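Local coordinates for protein nucleocapsid (Crimean-congo hemorrhagic fever virus, PDB 4AKL) that probably binds single- and double-stranded RNA, helps to package the viral genome, and cuts double-stranded DNA without sequence preference, at residues Glu6-Asp11 against Ser84-Val89; Glu79-Ser84 against Gly393-Ala398; His409-Leu414 against Ser451-His456; Lys432-Gln437 against Asp447-Glu452. All coordinates share one frame; numbering follows the deposited sequence. Where two conformers were deposited one is given.

Contact 1: residues Glu6-Asp11 against Ser84-Val89; sequences EVNSKD and SSTGIV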
# COMPACT_ATOMS: atom_id res chain seq x y z
N GLU A 6 7.37 26.53 3.93
CA GLU A 6 8.82 26.55 4.06
C GLU A 6 9.20 25.93 5.38
O GLU A 6 9.31 26.62 6.41
CB GLU A 6 9.38 27.99 3.99
CG GLU A 6 9.11 28.72 2.68
CD GLU A 6 9.81 30.08 2.62
OE1 GLU A 6 10.26 30.58 3.70
OE2 GLU A 6 9.90 30.66 1.50
N VAL A 7 9.39 24.62 5.32
CA VAL A 7 9.60 23.79 6.45
C VAL A 7 10.63 22.80 6.02
O VAL A 7 10.42 22.07 5.04
CB VAL A 7 8.26 23.05 6.83
CG1 VAL A 7 8.50 21.94 7.81
CG2 VAL A 7 7.25 24.05 7.41
N ASN A 8 11.75 22.76 6.72
CA ASN A 8 12.86 21.85 6.39
C ASN A 8 13.20 20.90 7.55
O ASN A 8 14.28 20.27 7.56
CB ASN A 8 14.11 22.69 5.99
CG ASN A 8 13.81 23.71 4.86
OD1 ASN A 8 13.68 23.35 3.65
ND2 ASN A 8 13.72 24.96 5.25
N SER A 9 12.30 20.80 8.54
CA SER A 9 12.55 20.00 9.77
C SER A 9 11.29 19.90 10.62
O SER A 9 10.34 20.66 10.44
CB SER A 9 13.72 20.60 10.62
OG SER A 9 13.41 21.86 11.22
N LYS A 10 11.30 18.95 11.56
CA LYS A 10 10.20 18.79 12.49
C LYS A 10 9.94 20.10 13.27
O LYS A 10 8.84 20.63 13.22
CB LYS A 10 10.43 17.59 13.45
CG LYS A 10 9.14 17.28 14.31
CD LYS A 10 9.18 15.94 15.08
CE LYS A 10 8.13 15.95 16.25
NZ LYS A 10 7.55 14.59 16.63
N ASP A 11 10.94 20.63 13.97
CA ASP A 11 10.78 21.93 14.70
C ASP A 11 10.17 23.00 13.81
O ASP A 11 9.18 23.61 14.19
CB ASP A 11 12.11 22.43 15.28
CG ASP A 11 12.44 21.81 16.64
OD1 ASP A 11 11.57 21.12 17.24
OD2 ASP A 11 13.59 22.02 17.11
N SER A 84 3.86 17.93 1.82
CA SER A 84 3.93 18.91 0.76
C SER A 84 4.94 20.02 1.06
O SER A 84 4.98 21.01 0.32
CB SER A 84 2.56 19.54 0.60
OG SER A 84 1.62 18.64 0.02
N SER A 85 5.69 19.89 2.16
CA SER A 85 6.65 20.91 2.61
C SER A 85 7.83 21.05 1.67
O SER A 85 8.20 20.08 0.99
CB SER A 85 7.16 20.61 4.02
OG SER A 85 7.82 19.37 4.09
N THR A 86 8.43 22.25 1.63
CA THR A 86 9.55 22.45 0.72
C THR A 86 10.61 21.39 0.92
O THR A 86 11.15 20.85 -0.08
CB THR A 86 10.16 23.83 0.79
OG1 THR A 86 10.45 24.17 2.15
CG2 THR A 86 9.17 24.90 0.10
N GLY A 87 10.88 21.07 2.19
CA GLY A 87 11.93 20.08 2.55
C GLY A 87 11.68 18.66 2.09
O GLY A 87 12.58 17.98 1.53
N ILE A 88 10.46 18.19 2.32
CA ILE A 88 10.07 16.83 1.90
C ILE A 88 9.89 16.73 0.35
O ILE A 88 10.32 15.76 -0.27
CB ILE A 88 8.83 16.38 2.69
CG1 ILE A 88 9.19 16.25 4.17
CG2 ILE A 88 8.24 15.10 2.08
CD1 ILE A 88 10.16 15.10 4.47
N VAL A 89 9.29 17.73 -0.26
CA VAL A 89 9.26 17.80 -1.75
C VAL A 89 10.66 17.66 -2.39
O VAL A 89 10.83 16.85 -3.34
CB VAL A 89 8.49 19.05 -2.25
CG1 VAL A 89 8.74 19.33 -3.77
CG2 VAL A 89 6.98 18.87 -1.99
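The carbonyl oxygen of V7 takes the backbone N-H of G87, with V7 O 3.1 Å from G87 N. The bond is bent at the hydrogen (144°), and the donor sits 23° out of the carbonyl plane. Just beside it T86 OG1 has two weak partners on the N-terminal arm, V7 N at 3.4 Å and the carbonyl of I5. T86 holds its hydroxyl between its own backbone N and carbonyl carbon (chi1 50°), which turns OG1 onto the arm, and the E6 CA lies 3.5 Å from that same OG1. Around E6 and V7 the arm is extended as it passes the start of helix 86-98, and its backbone serves first-turn groups that have no partner earlier in their own helix. S85 is the N-cap: its OG accepts a weak capping bond from I88 N, while its stronger polar partner is W82 O, at the end of the preceding helix. With an arm carbonyl set against a helix start, V7 O is probably polarised a little by the helix dipole. G87 has no side chain, and the backbones close up accordingly, G87 CA lying 4.3 Å from N8 CA. The apolar part is small. S85 CB rests 3.9 Å from V7 CB, and the valine side chain also packs on M13 and W16 of helix 10-24. At the more open margin N8 and T86 pass at a slant, with N8 OD1 3.7 Å from T86 OG1. S9, the next residue, caps the start of helix 10-24 through E12 N.

Contact 2: residues Glu79-Ser84 against Gly393-Ala398; sequences ECAWAS and GTIPVA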
# COMPACT_ATOMS: atom_id res chain seq x y z
N GLU A 79 -0.01 16.56 8.72
CA GLU A 79 0.73 15.57 7.95
C GLU A 79 0.70 15.90 6.46
O GLU A 79 1.72 15.71 5.79
CB GLU A 79 0.22 14.17 8.23
CG GLU A 79 0.54 13.69 9.61
CD GLU A 79 -0.37 14.24 10.75
OE1 GLU A 79 -1.48 14.73 10.46
OE2 GLU A 79 0.06 14.16 11.95
N CYS A 80 -0.45 16.41 5.96
CA CYS A 80 -0.55 16.85 4.56
C CYS A 80 0.43 18.00 4.33
O CYS A 80 1.14 18.02 3.31
CB CYS A 80 -1.99 17.30 4.23
SG CYS A 80 -3.20 15.97 4.24
N ALA A 81 0.50 18.94 5.26
CA ALA A 81 1.47 20.05 5.12
C ALA A 81 2.90 19.49 5.13
O ALA A 81 3.74 19.92 4.34
CB ALA A 81 1.28 21.07 6.16
N TRP A 82 3.18 18.56 6.02
CA TRP A 82 4.51 17.95 6.06
C TRP A 82 4.86 17.24 4.72
O TRP A 82 5.97 17.38 4.20
CB TRP A 82 4.60 16.97 7.23
CG TRP A 82 5.87 16.13 7.32
CD1 TRP A 82 5.96 14.79 7.08
CD2 TRP A 82 7.19 16.56 7.70
NE1 TRP A 82 7.24 14.35 7.28
CE2 TRP A 82 8.02 15.41 7.66
CE3 TRP A 82 7.75 17.80 8.07
CZ2 TRP A 82 9.40 15.47 7.96
CZ3 TRP A 82 9.10 17.86 8.37
CH2 TRP A 82 9.91 16.70 8.32
N ALA A 83 3.90 16.50 4.19
CA ALA A 83 4.06 15.75 2.93
C ALA A 83 4.26 16.67 1.71
O ALA A 83 4.75 16.24 0.71
CB ALA A 83 2.85 14.78 2.73
N SER A 84 3.86 17.93 1.82
CA SER A 84 3.93 18.91 0.76
C SER A 84 4.94 20.02 1.06
O SER A 84 4.98 21.01 0.32
CB SER A 84 2.56 19.54 0.60
OG SER A 84 1.62 18.64 0.02
N GLY A 393 -2.90 17.83 -2.38
CA GLY A 393 -4.06 18.60 -2.80
C GLY A 393 -5.10 19.05 -1.82
O GLY A 393 -6.03 19.70 -2.23
N THR A 394 -4.96 18.72 -0.53
CA THR A 394 -5.91 19.21 0.47
C THR A 394 -5.52 20.60 0.90
O THR A 394 -6.36 21.37 1.41
CB THR A 394 -5.98 18.32 1.69
OG1 THR A 394 -4.74 18.40 2.44
CG2 THR A 394 -6.29 16.85 1.29
N ILE A 395 -4.25 20.93 0.70
CA ILE A 395 -3.71 22.27 0.93
C ILE A 395 -2.97 22.72 -0.35
O ILE A 395 -2.03 22.06 -0.76
CB ILE A 395 -2.68 22.27 2.08
CG1 ILE A 395 -3.25 21.71 3.41
CG2 ILE A 395 -2.19 23.62 2.30
CD1 ILE A 395 -2.18 21.48 4.53
N PRO A 396 -3.43 23.79 -1.01
CA PRO A 396 -2.68 24.31 -2.16
C PRO A 396 -1.47 25.11 -1.65
O PRO A 396 -1.64 26.13 -0.95
CB PRO A 396 -3.67 25.21 -2.86
CG PRO A 396 -4.52 25.75 -1.79
CD PRO A 396 -4.55 24.68 -0.67
N VAL A 397 -0.28 24.64 -1.97
CA VAL A 397 0.92 25.16 -1.29
C VAL A 397 1.26 26.60 -1.62
O VAL A 397 1.95 27.27 -0.86
CB VAL A 397 2.17 24.27 -1.52
CG1 VAL A 397 1.93 22.86 -0.98
CG2 VAL A 397 2.56 24.28 -2.96
N ALA A 398 0.76 27.08 -2.76
CA ALA A 398 0.93 28.48 -3.17
C ALA A 398 0.15 29.46 -2.28
O ALA A 398 0.57 30.59 -2.11
CB ALA A 398 0.51 28.67 -4.65
O HOH W 1 -1.03 19.80 0.41
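The I395 CD1 methyl sits over the face of the peptide between C80 and A81, 3.8 Å from A81 N, and lies equally close to A81 CB. Peptides are the flat groups that count here, since C80, A81 and S84 meet T394, I395 and V397 without any aromatic side chain between them. An extended isoleucine puts the methyl there: its long branch leaves anti to the carbonyl carbon (chi1 -56°) and then runs straight on (chi2 171°), so the terminal methyl reaches the helix surface between A81 and the C80 CB. One step back along the loop T394 OG1 stands 3.4 Å from C80 SG. Beyond I395 the V397 CG1 methyl packs on S84 CB at 3.7 Å, where helix 77-83 has just run out. Between these two apolar touches a water bridges the helix end and the loop: it gives a proton to I395 O at 2.7 Å and sits 2.9 Å from S84 OG. For the serine hydroxyl, C80 O and C391 O are weak further partners. The loop has further holds: V397 N bonds to S328 OG, and the V397 backbone pairs with K4. Helix 10-24 packs on helix 77-83, M13 and W16 touching A81, while helix 324-336 lies against the loop, with F324 and P325 on V397 and Q329 and F332 on P396.

Contact 3: residues His409-Leu414 against Ser451-His456; sequences HTKSIL and SEHLLH
L454 pushes its isobutyl group into the 3-10 turn 410-414, and this is where the contact is tight. Its CD1 methyl touches the I413 CD1 end to end at 3.6 Å, the two side chains meeting at about a right angle, and T410 crosses the leucine at a slant, its CG2 3.9 Å from L454 CD1. The other methyl is shared differently: L454 CD2 lies 3.8 Å from K411 CG, against the apolar stem of the lysine, with the L414 branch more distant (L414 CG to L454 CD2 4.4 Å). The leucine leaves helix 450-460 with CG anti to its carbonyl carbon (chi1 -72°) and stays extended, so both methyls are presented to the turn; I430 of helix 425-440 also touches L454, and L433 of that helix packs on I413. Toward the partly exposed H453 the contact turns polar and thinner. K411, a buried lysine, is stretched out beyond CG and carries its amine past the leucine to the edge of the H453 imidazole, where K411 NZ donates to H453 NE2 at 3.1 Å, about 20° out of the ring plane. The lysine chain and the histidine cross at about a right angle. H453 was built in two conformers, so this bond holds for one of them and is less certain than the rest. NZ also forms a salt bridge with E387 of helix 385-392, its stronger partner. The chemistry points to a largely apolar seal around one leucine, beside a lysine whose charge is probably balanced by E387, while H453 NE2 in the given conformer only accepts an N-H.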
# COMPACT_ATOMS: atom_id res chain seq x y z
N HIS A 409 -10.37 14.62 -0.74
CA HIS A 409 -9.68 13.49 -1.38
C HIS A 409 -9.92 12.25 -0.52
O HIS A 409 -9.89 12.34 0.71
CB HIS A 409 -8.21 13.81 -1.60
CG HIS A 409 -8.02 15.04 -2.42
ND1 HIS A 409 -8.08 15.02 -3.78
CD2 HIS A 409 -7.85 16.34 -2.06
CE1 HIS A 409 -7.92 16.24 -4.25
NE2 HIS A 409 -7.78 17.07 -3.23
N THR A 410 -10.16 11.12 -1.19
CA THR A 410 -10.65 9.90 -0.56
C THR A 410 -10.05 9.59 0.80
O THR A 410 -10.75 9.56 1.79
CB THR A 410 -10.56 8.69 -1.54
OG1 THR A 410 -11.27 9.03 -2.72
CG2 THR A 410 -11.18 7.42 -0.98
N LYS A 411 -8.73 9.41 0.87
CA LYS A 411 -8.14 8.88 2.08
C LYS A 411 -8.14 9.84 3.31
O LYS A 411 -7.67 9.43 4.40
CB LYS A 411 -6.80 8.24 1.75
CG LYS A 411 -7.05 6.85 1.20
CD LYS A 411 -5.87 6.15 0.67
CE LYS A 411 -6.29 4.80 0.14
NZ LYS A 411 -5.18 4.19 -0.56
N SER A 412 -8.66 11.07 3.16
CA SER A 412 -8.83 11.94 4.27
C SER A 412 -9.80 11.33 5.25
O SER A 412 -9.75 11.67 6.42
CB SER A 412 -9.24 13.32 3.88
OG SER A 412 -8.19 13.99 3.20
N ILE A 413 -10.67 10.43 4.76
CA ILE A 413 -11.54 9.61 5.60
C ILE A 413 -10.82 8.88 6.73
O ILE A 413 -11.39 8.71 7.80
CB ILE A 413 -12.36 8.57 4.71
CG1 ILE A 413 -13.54 9.27 4.08
CG2 ILE A 413 -12.98 7.52 5.53
CD1 ILE A 413 -14.13 8.53 2.84
N LEU A 414 -9.57 8.45 6.49
CA LEU A 414 -8.81 7.74 7.49
C LEU A 414 -8.39 8.64 8.67
O LEU A 414 -7.97 8.14 9.69
CB LEU A 414 -7.55 7.12 6.85
CG LEU A 414 -7.84 5.98 5.88
CD1 LEU A 414 -6.56 5.51 5.24
CD2 LEU A 414 -8.58 4.82 6.58
N SER A 451 -14.56 1.99 -1.00
CA SER A 451 -15.04 1.95 0.39
C SER A 451 -14.59 0.68 1.10
O SER A 451 -14.33 0.72 2.29
CB SER A 451 -16.56 2.08 0.45
OG SER A 451 -17.15 1.06 -0.34
N GLU A 452 -14.51 -0.44 0.38
CA GLU A 452 -13.96 -1.69 0.94
C GLU A 452 -12.45 -1.59 1.24
O GLU A 452 -12.01 -2.07 2.30
CB GLU A 452 -14.24 -2.89 0.04
CG GLU A 452 -15.69 -3.24 0.05
CD GLU A 452 -16.04 -4.40 -0.80
OE1 GLU A 452 -15.14 -5.01 -1.37
OE2 GLU A 452 -17.25 -4.72 -0.90
N HIS A 453 -11.69 -0.96 0.33
CA HIS A 453 -10.25 -0.67 0.50
C HIS A 453 -10.11 0.19 1.77
O HIS A 453 -9.25 -0.06 2.61
CB HIS A 453 -9.78 0.03 -0.81
CG HIS A 453 -8.33 0.39 -0.90
ND1 HIS A 453 -7.30 -0.54 -0.82
CD2 HIS A 453 -7.74 1.59 -1.13
CE1 HIS A 453 -6.14 0.09 -0.97
NE2 HIS A 453 -6.38 1.38 -1.16
N LEU A 454 -10.98 1.20 1.90
CA LEU A 454 -10.95 2.06 3.08
C LEU A 454 -11.23 1.28 4.39
O LEU A 454 -10.53 1.46 5.34
CB LEU A 454 -11.91 3.23 2.97
CG LEU A 454 -11.56 4.36 2.00
CD1 LEU A 454 -12.81 5.29 1.89
CD2 LEU A 454 -10.26 5.18 2.35
N LEU A 455 -12.24 0.42 4.41
CA LEU A 455 -12.52 -0.41 5.59
C LEU A 455 -11.36 -1.32 5.97
O LEU A 455 -11.02 -1.46 7.14
CB LEU A 455 -13.78 -1.26 5.37
CG LEU A 455 -14.26 -2.13 6.57
CD1 LEU A 455 -14.53 -1.29 7.79
CD2 LEU A 455 -15.51 -2.96 6.20
N HIS A 456 -10.78 -1.94 4.96
CA HIS A 456 -9.65 -2.85 5.13
C HIS A 456 -8.54 -2.13 5.87
O HIS A 456 -8.06 -2.59 6.87
CB HIS A 456 -9.19 -3.34 3.76
CG HIS A 456 -8.12 -4.35 3.83
ND1 HIS A 456 -8.36 -5.68 4.12
CD2 HIS A 456 -6.79 -4.24 3.66
CE1 HIS A 456 -7.22 -6.34 4.12
NE2 HIS A 456 -6.25 -5.48 3.84

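Contact 4: residues Lys432-Gln437 against Asp447-Glu452; sequences KLFEIQ and DIVASE
Two consecutive helices, 425-440 and 450-460, pack here as an all-helical pair joined by a short connection, the start of the second lying against the middle of the first. V449 is the N-cap of the second helix, and the first-turn residue S451 faces Q437. In the conformer given, Q437 OE1 accepts S451 OG at 2.9 Å, with the hydroxyl well above the amide plane (61° out of it), and S451 N adds a weak bond at 3.4 Å to the same OE1. Since Q437 was built in two conformers, the pairing is tied to one of them. Beyond CG the glutamine is extended, crossing V449 at a slant, with Q437 NE2 3.5 Å from V449 CG1. F434 flanks this pair: its CG is anti to the backbone N (chi1 177°), and the ring meets S451 OG at its edge, in plane, with F434 CD1 3.7 Å from that oxygen. V449 CG1 is also near the ring edge, at 4.3 Å from F434 CD1. E452 OE2 approaches the ring obliquely, 3.5 Å from F434 CE1, the carboxylate and ring planes 29° apart; M169 of helix 163-181 also touches the phenyl. In this conformer, then, one amide oxygen takes the S451 hydroxyl and, weakly, its N-H, consistent with the oxygen rather than NE2 facing the helix start.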
# COMPACT_ATOMS: atom_id res chain seq x y z
N LYS A 432 -21.64 4.46 4.63
CA LYS A 432 -22.58 5.27 3.91
C LYS A 432 -22.10 5.38 2.46
O LYS A 432 -22.94 5.34 1.56
CB LYS A 432 -22.82 6.64 4.54
CG LYS A 432 -24.28 7.13 4.37
CD LYS A 432 -25.23 6.26 5.27
CE LYS A 432 -26.45 6.94 5.76
NZ LYS A 432 -27.62 6.92 4.86
N LEU A 433 -20.78 5.45 2.22
CA LEU A 433 -20.28 5.46 0.83
C LEU A 433 -20.53 4.14 0.10
O LEU A 433 -20.84 4.14 -1.11
CB LEU A 433 -18.82 5.79 0.72
CG LEU A 433 -18.52 7.23 1.07
CD1 LEU A 433 -17.07 7.36 1.48
CD2 LEU A 433 -18.87 8.20 -0.09
N PHE A 434 -20.37 3.04 0.81
CA PHE A 434 -20.65 1.74 0.28
C PHE A 434 -22.15 1.64 -0.11
O PHE A 434 -22.44 1.24 -1.19
CB PHE A 434 -20.29 0.64 1.30
CG PHE A 434 -20.63 -0.76 0.84
CD1 PHE A 434 -19.80 -1.44 -0.05
CD2 PHE A 434 -21.75 -1.41 1.31
CE1 PHE A 434 -20.12 -2.74 -0.44
CE2 PHE A 434 -22.06 -2.72 0.90
CZ PHE A 434 -21.25 -3.36 0.03
N GLU A 435 -23.05 2.05 0.78
CA GLU A 435 -24.47 1.95 0.54
C GLU A 435 -24.82 2.79 -0.67
O GLU A 435 -25.57 2.35 -1.54
CB GLU A 435 -25.27 2.33 1.80
CG GLU A 435 -25.09 1.26 2.95
CD GLU A 435 -25.61 1.72 4.33
OE1 GLU A 435 -25.61 2.94 4.64
OE2 GLU A 435 -26.02 0.84 5.12
N ILE A 436 -24.24 3.97 -0.75
CA ILE A 436 -24.44 4.84 -1.91
C ILE A 436 -23.93 4.17 -3.21
O ILE A 436 -24.68 4.17 -4.23
CB ILE A 436 -23.80 6.21 -1.70
CG1 ILE A 436 -24.51 6.97 -0.59
CG2 ILE A 436 -23.84 7.05 -2.97
CD1 ILE A 436 -23.73 8.14 -0.11
N GLN A 437 -22.72 3.62 -3.21
CA GLN A 437 -22.19 2.89 -4.40
C GLN A 437 -23.14 1.76 -4.77
O GLN A 437 -23.42 1.52 -5.98
CB GLN A 437 -20.79 2.23 -4.24
CG GLN A 437 -19.63 3.10 -3.72
CD GLN A 437 -18.24 2.37 -3.64
OE1 GLN A 437 -17.34 2.68 -2.76
NE2 GLN A 437 -18.04 1.43 -4.58
N ASP A 447 -13.86 -4.38 -10.17
CA ASP A 447 -12.61 -4.97 -9.68
C ASP A 447 -12.29 -4.36 -8.30
O ASP A 447 -11.85 -5.04 -7.41
CB ASP A 447 -11.44 -4.68 -10.64
CG ASP A 447 -11.60 -5.34 -12.02
OD1 ASP A 447 -12.60 -6.07 -12.21
OD2 ASP A 447 -10.72 -5.12 -12.92
N ILE A 448 -12.53 -3.08 -8.16
CA ILE A 448 -12.10 -2.30 -6.99
C ILE A 448 -13.22 -1.51 -6.38
O ILE A 448 -13.79 -0.65 -7.07
CB ILE A 448 -10.99 -1.29 -7.42
CG1 ILE A 448 -9.69 -2.02 -7.80
CG2 ILE A 448 -10.69 -0.20 -6.29
CD1 ILE A 448 -9.25 -2.97 -6.77
N VAL A 449 -13.53 -1.78 -5.11
CA VAL A 449 -14.55 -1.01 -4.36
C VAL A 449 -13.78 -0.14 -3.35
O VAL A 449 -13.31 -0.66 -2.32
CB VAL A 449 -15.53 -1.93 -3.70
CG1 VAL A 449 -16.55 -1.16 -2.80
CG2 VAL A 449 -16.28 -2.71 -4.75
N ALA A 450 -13.65 1.17 -3.66
CA ALA A 450 -12.91 2.12 -2.80
C ALA A 450 -13.28 2.05 -1.30
O ALA A 450 -12.43 2.06 -0.46
CB ALA A 450 -13.10 3.57 -3.27
N SER A 451 -14.56 1.99 -1.00
CA SER A 451 -15.04 1.95 0.39
C SER A 451 -14.59 0.68 1.10
O SER A 451 -14.33 0.72 2.29
CB SER A 451 -16.56 2.08 0.45
OG SER A 451 -17.15 1.06 -0.34
N GLU A 452 -14.51 -0.44 0.38
CA GLU A 452 -13.96 -1.69 0.94
C GLU A 452 -12.45 -1.59 1.24
O GLU A 452 -12.01 -2.07 2.30
CB GLU A 452 -14.24 -2.89 0.04
CG GLU A 452 -15.69 -3.24 0.05
CD GLU A 452 -16.04 -4.40 -0.80
OE1 GLU A 452 -15.14 -5.01 -1.37
OE2 GLU A 452 -17.25 -4.72 -0.90

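Overall arrangement
Starting from the N terminus, contact 1 closes the long span from the N-terminal arm to the start of helix 86-98. Contact 2 crosses it, because its first segment lies inside that span and its second far downstream, at 393-398; the two share S84 and touch through W82. Contact 2 thereby ties helix 77-83 to the loop after helix 385-392. Contact 3 follows in series, touching contact 2 where H409 lies by G393 and T394, and closes 409-414 onto helix 450-460. Contact 4 opens later, at helix 425-440, and ends on the same stretch, sharing S451 and E452, with I413 against L433 as the bridge.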